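Local atomic coordinates of MtVAO615 (Myceliophthora thermophila, PDB entry 6F72), a protein that binds FAD bicovalently and is probably an oxidoreductase, its reduced form reacting rapidly with molecular oxygen, although no substrate has yet been identified. Residues Y126-T131 against G167-W172; I55-Q60 against G121-Y126. One frame throughout, in Å; residues are numbered along the deposited sequence.

Contact 1 of 2, residues Y126-T131 against G167-W172; sequences YVVNVT and GALSLW. With NAG (2-acetamido-2-deoxy-beta-D-glucopyranose), chain D.
Tyr126 and Val128 of strand 126-129 exchange backbone hydrogen bonds with strand 169-172, the two running parallel with their axes 4.7 Å apart at closest approach. Both lie in the FAD-binding PCMH-type domain, strand 169-172 sitting between strands 126-129 and 150-153, which helix 133-146 connects. Ser170 is held from both of its peptide groups: its N gives to Tyr126 O at 2.9 Å, and its O takes Val128 N at 2.7 Å, with the donor almost in line with the C=O. Val128 O then accepts Trp172 N, and Trp172 O accepts Val130 N, so the pairing runs on past the end of strand 126-129. At the other end Tyr126 N reaches Ala168 O in a weak bond of 3.4 Å. Trp172 O has a second donor, a water 2.7 Å away that also donates to Val130 O. Val127 and Asn129 bond through their backbones on the other side of the strand, to Ile55 of strand 54-56 and to His53 just before it.

On one face, Leu169 CD1 lies between Tyr126 CB and Val128 CG2, helix 133-146 covers Val128, Leu169 and Leu171 through Ala139, and the Leu171 side chain comes within about 7 Å of the FAD. On the other, the strand pairing sets Trp172 CB 3.4 Å from Val127 CG1; with CG anti to the backbone N (chi1 -176°), the benzo ring is carried alongside Asn129. Asn129 OD1 receives a weak hydrogen bond from Asn175 ND2. The backbone polar groups are thus paired within the sheet, while the faces differ: aliphatic side chains pack against the helix on one, and on the other the N-acetylglucosamine linked covalently to Asn129 ND2 packs its acetamido methyl C8 against the indole edge, 3.9 Å from Trp172 CZ3.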
ATOM      1  N   TYR A 126      14.749  15.077  10.626  1.00 26.42           N
ATOM      2  CA  TYR A 126      14.338  14.749  12.002  1.00 26.88           C
ATOM      3  C   TYR A 126      13.021  13.983  12.005  1.00 26.43           C
ATOM      4  O   TYR A 126      12.159  14.198  11.139  1.00 25.86           O
ATOM      5  CB  TYR A 126      14.180  16.014  12.850  1.00 27.49           C
ATOM      6  CG  TYR A 126      15.483  16.703  13.169  1.00 28.31           C
ATOM      7  CD1 TYR A 126      16.228  16.350  14.306  1.00 28.97           C
ATOM      8  CD2 TYR A 126      15.977  17.713  12.334  1.00 28.51           C
ATOM      9  CE1 TYR A 126      17.435  16.984  14.594  1.00 29.81           C
ATOM     10  CE2 TYR A 126      17.178  18.344  12.604  1.00 29.34           C
ATOM     11  CZ  TYR A 126      17.897  17.989  13.737  1.00 30.03           C
ATOM     12  OH  TYR A 126      19.086  18.642  13.981  1.00 30.94           O
ATOM     13  N   VAL A 127      12.878  13.108  12.998  1.00 26.76           N
ATOM     14  CA  VAL A 127      11.748  12.180  13.094  1.00 26.45           C
ATOM     15  C   VAL A 127      11.057  12.371  14.451  1.00 27.08           C
ATOM     16  O   VAL A 127      11.693  12.209  15.509  1.00 27.55           O
ATOM     17  CB  VAL A 127      12.231  10.711  12.933  1.00 26.23           C
ATOM     18  CG1 VAL A 127      11.101   9.718  13.169  1.00 25.77           C
ATOM     19  CG2 VAL A 127      12.892  10.479  11.572  1.00 25.82           C
ATOM     20  N   VAL A 128       9.770  12.725  14.421  1.00 27.22           N
ATOM     21  CA  VAL A 128       8.955  12.829  15.656  1.00 27.95           C
ATOM     22  C   VAL A 128       8.412  11.446  16.001  1.00 28.26           C
ATOM     23  O   VAL A 128       7.557  10.916  15.283  1.00 27.67           O
ATOM     24  CB  VAL A 128       7.794  13.842  15.532  1.00 27.64           C
ATOM     25  CG1 VAL A 128       6.995  13.914  16.838  1.00 28.00           C
ATOM     26  CG2 VAL A 128       8.320  15.217  15.170  1.00 27.89           C
ATOM     27  N   ASN A 129       8.919  10.862  17.087  1.00 29.52           N
ATOM     28  CA  ASN A 129       8.484   9.549  17.540  1.00 30.25           C
ATOM     29  C   ASN A 129       7.175   9.735  18.317  1.00 29.72           C
ATOM     30  O   ASN A 129       7.174   9.828  19.552  1.00 29.94           O
ATOM     31  CB  ASN A 129       9.594   8.880  18.364  1.00 33.07           C
ATOM     32  CG  ASN A 129       9.192   7.534  18.947  1.00 35.55           C
ATOM     33  OD1 ASN A 129       8.130   6.975  18.632  1.00 34.59           O
ATOM     34  ND2 ASN A 129      10.063   7.006  19.814  1.00 39.05           N
ATOM     35  N   VAL A 130       6.064   9.778  17.564  1.00 28.29           N
ATOM     36  CA  VAL A 130       4.753  10.204  18.080  1.00 27.69           C
ATOM     37  C   VAL A 130       4.197   9.230  19.118  1.00 27.54           C
ATOM     38  O   VAL A 130       4.151   8.015  18.897  1.00 27.28           O
ATOM     39  CB  VAL A 130       3.733  10.456  16.935  1.00 27.01           C
ATOM     40  CG1 VAL A 130       2.334  10.762  17.475  1.00 27.04           C
ATOM     41  CG2 VAL A 130       4.199  11.592  16.027  1.00 26.80           C
ATOM     42  N   THR A 131       3.796   9.781  20.264  1.00 27.58           N
ATOM     43  CA  THR A 131       3.209   8.981  21.330  1.00 27.56           C
ATOM     44  C   THR A 131       1.716   9.285  21.509  1.00 27.26           C
ATOM     45  O   THR A 131       1.036   8.553  22.220  1.00 27.52           O
ATOM     46  CB  THR A 131       3.928   9.187  22.671  1.00 28.33           C
ATOM     47  OG1 THR A 131       3.837  10.565  23.048  1.00 28.58           O
ATOM     48  CG2 THR A 131       5.381   8.779  22.582  1.00 28.51           C
ATOM     49  N   GLY A 167      14.933  17.187   3.773  1.00 27.59           N
ATOM     50  CA  GLY A 167      14.855  18.337   4.682  1.00 27.83           C
ATOM     51  C   GLY A 167      13.614  18.411   5.551  1.00 27.32           C
ATOM     52  O   GLY A 167      13.290  19.479   6.079  1.00 27.67           O
ATOM     53  N   ALA A 168      12.932  17.279   5.718  1.00 26.57           N
ATOM     54  CA  ALA A 168      11.630  17.256   6.370  1.00 26.01           C
ATOM     55  C   ALA A 168      11.681  16.851   7.838  1.00 26.08           C
ATOM     56  O   ALA A 168      12.607  16.143   8.280  1.00 26.28           O
ATOM     57  CB  ALA A 168      10.677  16.340   5.624  1.00 25.31           C
ATOM     58  N   LEU A 169      10.683  17.339   8.580  1.00 25.85           N
ATOM     59  CA  LEU A 169      10.326  16.805   9.881  1.00 25.74           C
ATOM     60  C   LEU A 169       9.242  15.761   9.650  1.00 24.92           C
ATOM     61  O   LEU A 169       8.196  16.073   9.068  1.00 24.51           O
ATOM     62  CB  LEU A 169       9.806  17.925  10.792  1.00 26.17           C
ATOM     63  CG  LEU A 169       9.396  17.553  12.219  1.00 26.30           C
ATOM     64  CD1 LEU A 169      10.615  17.151  13.028  1.00 26.81           C
ATOM     65  CD2 LEU A 169       8.658  18.706  12.877  1.00 26.66           C
ATOM     66  N   SER A 170       9.499  14.533  10.090  1.00 24.69           N
ATOM     67  CA  SER A 170       8.580  13.421   9.845  1.00 23.99           C
ATOM     68  C   SER A 170       7.777  13.053  11.084  1.00 23.91           C
ATOM     69  O   SER A 170       8.331  12.909  12.172  1.00 24.30           O
ATOM     70  CB  SER A 170       9.329  12.189   9.321  1.00 23.83           C
ATOM     71  OG  SER A 170       8.500  11.031   9.322  1.00 23.28           O
ATOM     72  N   LEU A 171       6.465  12.901  10.901  1.00 23.44           N
ATOM     73  CA  LEU A 171       5.595  12.408  11.956  1.00 23.37           C
ATOM     74  C   LEU A 171       5.575  10.907  11.825  1.00 23.03           C
ATOM     75  O   LEU A 171       4.985  10.347  10.893  1.00 22.48           O
ATOM     76  CB  LEU A 171       4.193  13.016  11.864  1.00 23.16           C
ATOM     77  CG  LEU A 171       4.168  14.545  11.836  1.00 23.55           C
ATOM     78  CD1 LEU A 171       2.795  15.073  11.472  1.00 23.29           C
ATOM     79  CD2 LEU A 171       4.656  15.117  13.162  1.00 24.30           C
ATOM     80  N   TRP A 172       6.272  10.263  12.749  1.00 23.34           N
ATOM     81  CA  TRP A 172       6.484   8.832  12.677  1.00 23.20           C
ATOM     82  C   TRP A 172       5.454   8.165  13.558  1.00 23.03           C
ATOM     83  O   TRP A 172       5.522   8.274  14.774  1.00 23.53           O
ATOM     84  CB  TRP A 172       7.925   8.482  13.090  1.00 23.81           C
ATOM     85  CG  TRP A 172       8.308   7.036  12.975  1.00 23.85           C
ATOM     86  CD1 TRP A 172       7.997   6.187  11.959  1.00 23.45           C
ATOM     87  CD2 TRP A 172       9.126   6.283  13.886  1.00 24.47           C
ATOM     88  NE1 TRP A 172       8.541   4.946  12.180  1.00 23.65           N
ATOM     89  CE2 TRP A 172       9.249   4.974  13.351  1.00 24.30           C
ATOM     90  CE3 TRP A 172       9.764   6.582  15.104  1.00 25.18           C
ATOM     91  CZ2 TRP A 172       9.980   3.956  13.991  1.00 24.77           C
ATOM     92  CZ3 TRP A 172      10.499   5.564  15.745  1.00 25.68           C
ATOM     93  CH2 TRP A 172      10.590   4.264  15.180  1.00 25.44           C
TER
HETATM   94  C1  NAG D   1       9.885   5.756  20.510  1.00 26.09           C
HETATM   95  C2  NAG D   1      11.059   4.822  20.848  1.00 30.65           C
HETATM   96  C3  NAG D   1      10.550   3.579  21.582  1.00 32.80           C
HETATM   97  C4  NAG D   1       9.746   3.943  22.840  1.00 34.83           C
HETATM   98  C5  NAG D   1       8.600   4.871  22.416  1.00 32.33           C
HETATM   99  C6  NAG D   1       7.742   5.345  23.592  1.00 33.20           C
HETATM  100  C7  NAG D   1      12.888   5.047  19.194  1.00 31.53           C
HETATM  101  C8  NAG D   1      13.503   4.422  17.977  1.00 31.07           C
HETATM  102  N2  NAG D   1      11.817   4.407  19.674  1.00 31.26           N
HETATM  103  O3  NAG D   1      11.641   2.710  21.907  1.00 32.82           O
HETATM  104  O4  NAG D   1       9.190   2.756  23.420  1.00 42.10           O
HETATM  105  O5  NAG D   1       9.109   6.015  21.702  1.00 29.10           O
HETATM  106  O6  NAG D   1       8.399   6.404  24.301  1.00 33.68           O
HETATM  107  O7  NAG D   1      13.341   6.073  19.684  1.00 31.78           O
HETATM  108  O   HOH W   1       5.044   6.535  16.744  1.00 26.04           O

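Contact 2 of 2, residues I55-Q60 against G121-Y126; sequences IATVPQ and GNYPSY. With NAG (2-acetamido-2-deoxy-beta-D-glucopyranose), chain C; NAG (2-acetamido-2-deoxy-beta-D-glucopyranose), chain D.
Ile55 O points at Tyr126, lying 3.2 Å from CA in a CA-H...O contact and close to CD1 of the ring. The Ile55 side chain leads away from this pairing, and its CD1 approaches the acetamido oxygen O7 of the sugar on Asn129. Ala56 faces Tyr126 as an antiparallel, non-hydrogen-bonded pair, its CB 4.0 Å from CE1; Trp43 stacks on the same tyrosine ring. Thr57 makes both hydrogen bonds of the contact, N to Ser125 O at 3.1 Å and OG1 to Pro124 O at 2.6 Å. With OG1 beside the backbone N (chi1 -54°), both donors address consecutive carbonyls, each approaching from above the carbonyl plane, 40° and 45° out of it. Further on, Pro59 lays CG 3.7 Å from Tyr123 CD2, while the phenol OH of Tyr123 is hydrogen-bonded to Asp97. Gln60 N bonds to the other carboxylate oxygen of Asp97, so one aspartate ties both segments together. The contact thus lies at the edge of the four-stranded mixed sheet, where the outermost strand 54-56 runs out beside the loop that links helix 101-104 to strand 126-129.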
ATOM      1  N   ILE A  55      14.114  12.550  17.038  1.00 28.41           N
ATOM      2  CA  ILE A  55      15.232  11.722  16.582  1.00 28.37           C
ATOM      3  C   ILE A  55      15.903  12.442  15.398  1.00 27.82           C
ATOM      4  O   ILE A  55      15.220  12.904  14.494  1.00 27.16           O
ATOM      5  CB  ILE A  55      14.767  10.295  16.158  1.00 28.10           C
ATOM      6  CG1 ILE A  55      14.013   9.587  17.291  1.00 28.69           C
ATOM      7  CG2 ILE A  55      15.950   9.435  15.698  1.00 28.28           C
ATOM      8  CD1 ILE A  55      13.596   8.162  16.974  1.00 28.79           C
ATOM      9  N   ALA A  56      17.228  12.575  15.434  1.00 28.19           N
ATOM     10  CA  ALA A  56      18.016  12.955  14.251  1.00 27.86           C
ATOM     11  C   ALA A  56      18.139  11.697  13.394  1.00 27.45           C
ATOM     12  O   ALA A  56      18.552  10.642  13.891  1.00 27.85           O
ATOM     13  CB  ALA A  56      19.399  13.476  14.640  1.00 28.65           C
ATOM     14  N   THR A  57      17.750  11.792  12.125  1.00 26.72           N
ATOM     15  CA  THR A  57      17.787  10.632  11.250  1.00 26.47           C
ATOM     16  C   THR A  57      19.226  10.124  11.071  1.00 26.96           C
ATOM     17  O   THR A  57      20.147  10.882  10.767  1.00 27.24           O
ATOM     18  CB  THR A  57      17.156  10.925   9.873  1.00 25.75           C
ATOM     19  OG1 THR A  57      15.839  11.448  10.058  1.00 25.37           O
ATOM     20  CG2 THR A  57      17.098   9.668   9.020  1.00 25.52           C
ATOM     21  N   VAL A  58      19.390   8.834  11.335  1.00 27.28           N
ATOM     22  CA  VAL A  58      20.594   8.110  11.017  1.00 27.78           C
ATOM     23  C   VAL A  58      20.094   6.907  10.236  1.00 27.66           C
ATOM     24  O   VAL A  58      19.471   6.019  10.839  1.00 27.95           O
ATOM     25  CB  VAL A  58      21.362   7.648  12.278  1.00 28.66           C
ATOM     26  CG1 VAL A  58      22.623   6.885  11.873  1.00 29.14           C
ATOM     27  CG2 VAL A  58      21.706   8.835  13.160  1.00 28.94           C
ATOM     28  N   PRO A  59      20.331   6.885   8.899  1.00 27.37           N
ATOM     29  CA  PRO A  59      19.868   5.776   8.056  1.00 27.43           C
ATOM     30  C   PRO A  59      20.393   4.440   8.551  1.00 28.40           C
ATOM     31  O   PRO A  59      21.495   4.376   9.062  1.00 29.00           O
ATOM     32  CB  PRO A  59      20.420   6.133   6.672  1.00 27.09           C
ATOM     33  CG  PRO A  59      20.399   7.619   6.661  1.00 26.68           C
ATOM     34  CD  PRO A  59      20.795   8.017   8.077  1.00 27.10           C
ATOM     35  N   GLN A  60      19.581   3.398   8.431  1.00 28.82           N
ATOM     36  CA  GLN A  60      19.922   2.059   8.927  1.00 30.07           C
ATOM     37  C   GLN A  60      21.250   1.482   8.371  1.00 30.84           C
ATOM     38  O   GLN A  60      21.940   0.736   9.065  1.00 31.86           O
ATOM     39  CB  GLN A  60      18.755   1.108   8.656  1.00 30.25           C
ATOM     40  CG  GLN A  60      18.725  -0.131   9.537  1.00 31.40           C
ATOM     41  CD  GLN A  60      17.513  -1.005   9.275  1.00 31.73           C
ATOM     42  OE1 GLN A  60      17.106  -1.213   8.137  1.00 31.30           O
ATOM     43  NE2 GLN A  60      16.929  -1.526  10.347  1.00 32.56           N
ATOM     44  N   GLY A 121      19.799  12.378   1.924  1.00 25.35           N
ATOM     45  CA  GLY A 121      19.151  12.429   0.610  1.00 24.73           C
ATOM     46  C   GLY A 121      17.675  12.726   0.754  1.00 24.13           C
ATOM     47  O   GLY A 121      17.310  13.768   1.289  1.00 24.28           O
ATOM     48  N   ASN A 122      16.836  11.790   0.301  1.00 23.55           N
ATOM     49  CA  ASN A 122      15.368  11.918   0.371  1.00 22.94           C
ATOM     50  C   ASN A 122      14.796  11.666   1.783  1.00 23.00           C
ATOM     51  O   ASN A 122      13.621  11.968   2.055  1.00 22.80           O
ATOM     52  CB  ASN A 122      14.691  10.964  -0.621  1.00 22.35           C
ATOM     53  CG  ASN A 122      15.022  11.269  -2.087  1.00 22.21           C
ATOM     54  OD1 ASN A 122      15.129  12.427  -2.516  1.00 22.20           O
ATOM     55  ND2 ASN A 122      15.149  10.209  -2.868  1.00 21.96           N
ATOM     56  N   TYR A 123      15.614  11.099   2.669  1.00 23.33           N
ATOM     57  CA  TYR A 123      15.217  10.826   4.044  1.00 23.39           C
ATOM     58  C   TYR A 123      14.977  12.142   4.774  1.00 23.63           C
ATOM     59  O   TYR A 123      15.655  13.131   4.464  1.00 23.96           O
ATOM     60  CB  TYR A 123      16.309  10.005   4.745  1.00 23.89           C
ATOM     61  CG  TYR A 123      16.254   8.522   4.451  1.00 23.71           C
ATOM     62  CD1 TYR A 123      15.538   8.022   3.354  1.00 23.24           C
ATOM     63  CD2 TYR A 123      16.941   7.618   5.258  1.00 24.09           C
ATOM     64  CE1 TYR A 123      15.495   6.665   3.084  1.00 23.19           C
ATOM     65  CE2 TYR A 123      16.906   6.255   4.995  1.00 24.04           C
ATOM     66  CZ  TYR A 123      16.175   5.790   3.911  1.00 23.59           C
ATOM     67  OH  TYR A 123      16.120   4.445   3.653  1.00 23.65           O
ATOM     68  N   PRO A 124      14.004  12.172   5.719  1.00 23.50           N
ATOM     69  CA  PRO A 124      13.763  13.380   6.529  1.00 23.89           C
ATOM     70  C   PRO A 124      14.964  13.673   7.438  1.00 24.63           C
ATOM     71  O   PRO A 124      15.659  12.742   7.822  1.00 24.77           O
ATOM     72  CB  PRO A 124      12.560  12.977   7.405  1.00 23.64           C
ATOM     73  CG  PRO A 124      12.715  11.498   7.572  1.00 23.49           C
ATOM     74  CD  PRO A 124      13.247  11.014   6.240  1.00 23.25           C
ATOM     75  N   SER A 125      15.186  14.943   7.782  1.00 25.21           N
ATOM     76  CA  SER A 125      16.244  15.348   8.717  1.00 26.07           C
ATOM     77  C   SER A 125      15.995  14.925  10.171  1.00 26.52           C
ATOM     78  O   SER A 125      16.923  14.513  10.874  1.00 26.93           O
ATOM     79  CB  SER A 125      16.414  16.857   8.672  1.00 26.57           C
ATOM     80  OG  SER A 125      16.892  17.275   7.418  1.00 26.46           O
ATOM     81  N   TYR A 126      14.749  15.077  10.626  1.00 26.42           N
ATOM     82  CA  TYR A 126      14.338  14.749  12.002  1.00 26.88           C
ATOM     83  C   TYR A 126      13.021  13.983  12.005  1.00 26.43           C
ATOM     84  O   TYR A 126      12.159  14.198  11.139  1.00 25.86           O
ATOM     85  CB  TYR A 126      14.180  16.014  12.850  1.00 27.49           C
ATOM     86  CG  TYR A 126      15.483  16.703  13.169  1.00 28.31           C
ATOM     87  CD1 TYR A 126      16.228  16.350  14.306  1.00 28.97           C
ATOM     88  CD2 TYR A 126      15.977  17.713  12.334  1.00 28.51           C
ATOM     89  CE1 TYR A 126      17.435  16.984  14.594  1.00 29.81           C
ATOM     90  CE2 TYR A 126      17.178  18.344  12.604  1.00 29.34           C
ATOM     91  CZ  TYR A 126      17.897  17.989  13.737  1.00 30.03           C
ATOM     92  OH  TYR A 126      19.086  18.642  13.981  1.00 30.94           O
TER
HETATM   93  C1  NAG C   1      18.341  10.394  -7.196  1.00 20.63           C
HETATM   94  C2  NAG C   1      16.906  10.898  -7.474  1.00 24.96           C
HETATM   95  C3  NAG C   1      16.877  11.819  -8.691  1.00 26.59           C
HETATM   96  C4  NAG C   1      17.909  12.955  -8.606  1.00 27.89           C
HETATM   97  C5  NAG C   1      19.278  12.414  -8.176  1.00 26.56           C
HETATM   98  C6  NAG C   1      20.248  13.534  -7.816  1.00 27.52           C
HETATM   99  C7  NAG C   1      14.950   9.534  -6.801  1.00 26.18           C
HETATM  100  C8  NAG C   1      14.076   8.387  -7.199  1.00 26.09           C
HETATM  101  N2  NAG C   1      15.939   9.819  -7.660  1.00 25.53           N
HETATM  102  O3  NAG C   1      15.558  12.364  -8.826  1.00 28.27           O
HETATM  103  O4  NAG C   1      18.096  13.556  -9.895  1.00 31.58           O
HETATM  104  O5  NAG C   1      19.194  11.530  -7.050  1.00 23.49           O
HETATM  105  O6  NAG C   1      21.569  13.008  -7.974  1.00 29.62           O
HETATM  106  O7  NAG C   1      14.736  10.147  -5.764  1.00 26.04           O
HETATM  107  C1  NAG D   1       9.885   5.756  20.510  1.00 26.09           C
HETATM  108  C2  NAG D   1      11.059   4.822  20.848  1.00 30.65           C
HETATM  109  C3  NAG D   1      10.550   3.579  21.582  1.00 32.80           C
HETATM  110  C4  NAG D   1       9.746   3.943  22.840  1.00 34.83           C
HETATM  111  C5  NAG D   1       8.600   4.871  22.416  1.00 32.33           C
HETATM  112  C6  NAG D   1       7.742   5.345  23.592  1.00 33.20           C
HETATM  113  C7  NAG D   1      12.888   5.047  19.194  1.00 31.53           C
HETATM  114  C8  NAG D   1      13.503   4.422  17.977  1.00 31.07           C
HETATM  115  N2  NAG D   1      11.817   4.407  19.674  1.00 31.26           N
HETATM  116  O3  NAG D   1      11.641   2.710  21.907  1.00 32.82           O
HETATM  117  O4  NAG D   1       9.190   2.756  23.420  1.00 42.10           O
HETATM  118  O5  NAG D   1       9.109   6.015  21.702  1.00 29.10           O
HETATM  119  O6  NAG D   1       8.399   6.404  24.301  1.00 33.68           O
HETATM  120  O7  NAG D   1      13.341   6.073  19.684  1.00 31.78           O

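Overall arrangement
Both contacts belong to one mixed sheet and share Tyr126, with strand 126-129 in the middle: contact 1 joins it to strand 169-172, inside the sheet, and contact 2 joins its approach to the edge strand 54-56. Their centres are about 9 Å apart, and Val127 N, 2.8 Å from Ile55 O, links them by a probable hydrogen bond. Both are largely buried, though contact 2 includes more partly exposed residues. Contact 1 relies on regular parallel backbone pairing and a helix-covered apolar face; contact 2, mostly loop, gains its grip from a threonine and a proline-tyrosine pair. The glycan on Asn129 touches both, through Trp172 and Ile55.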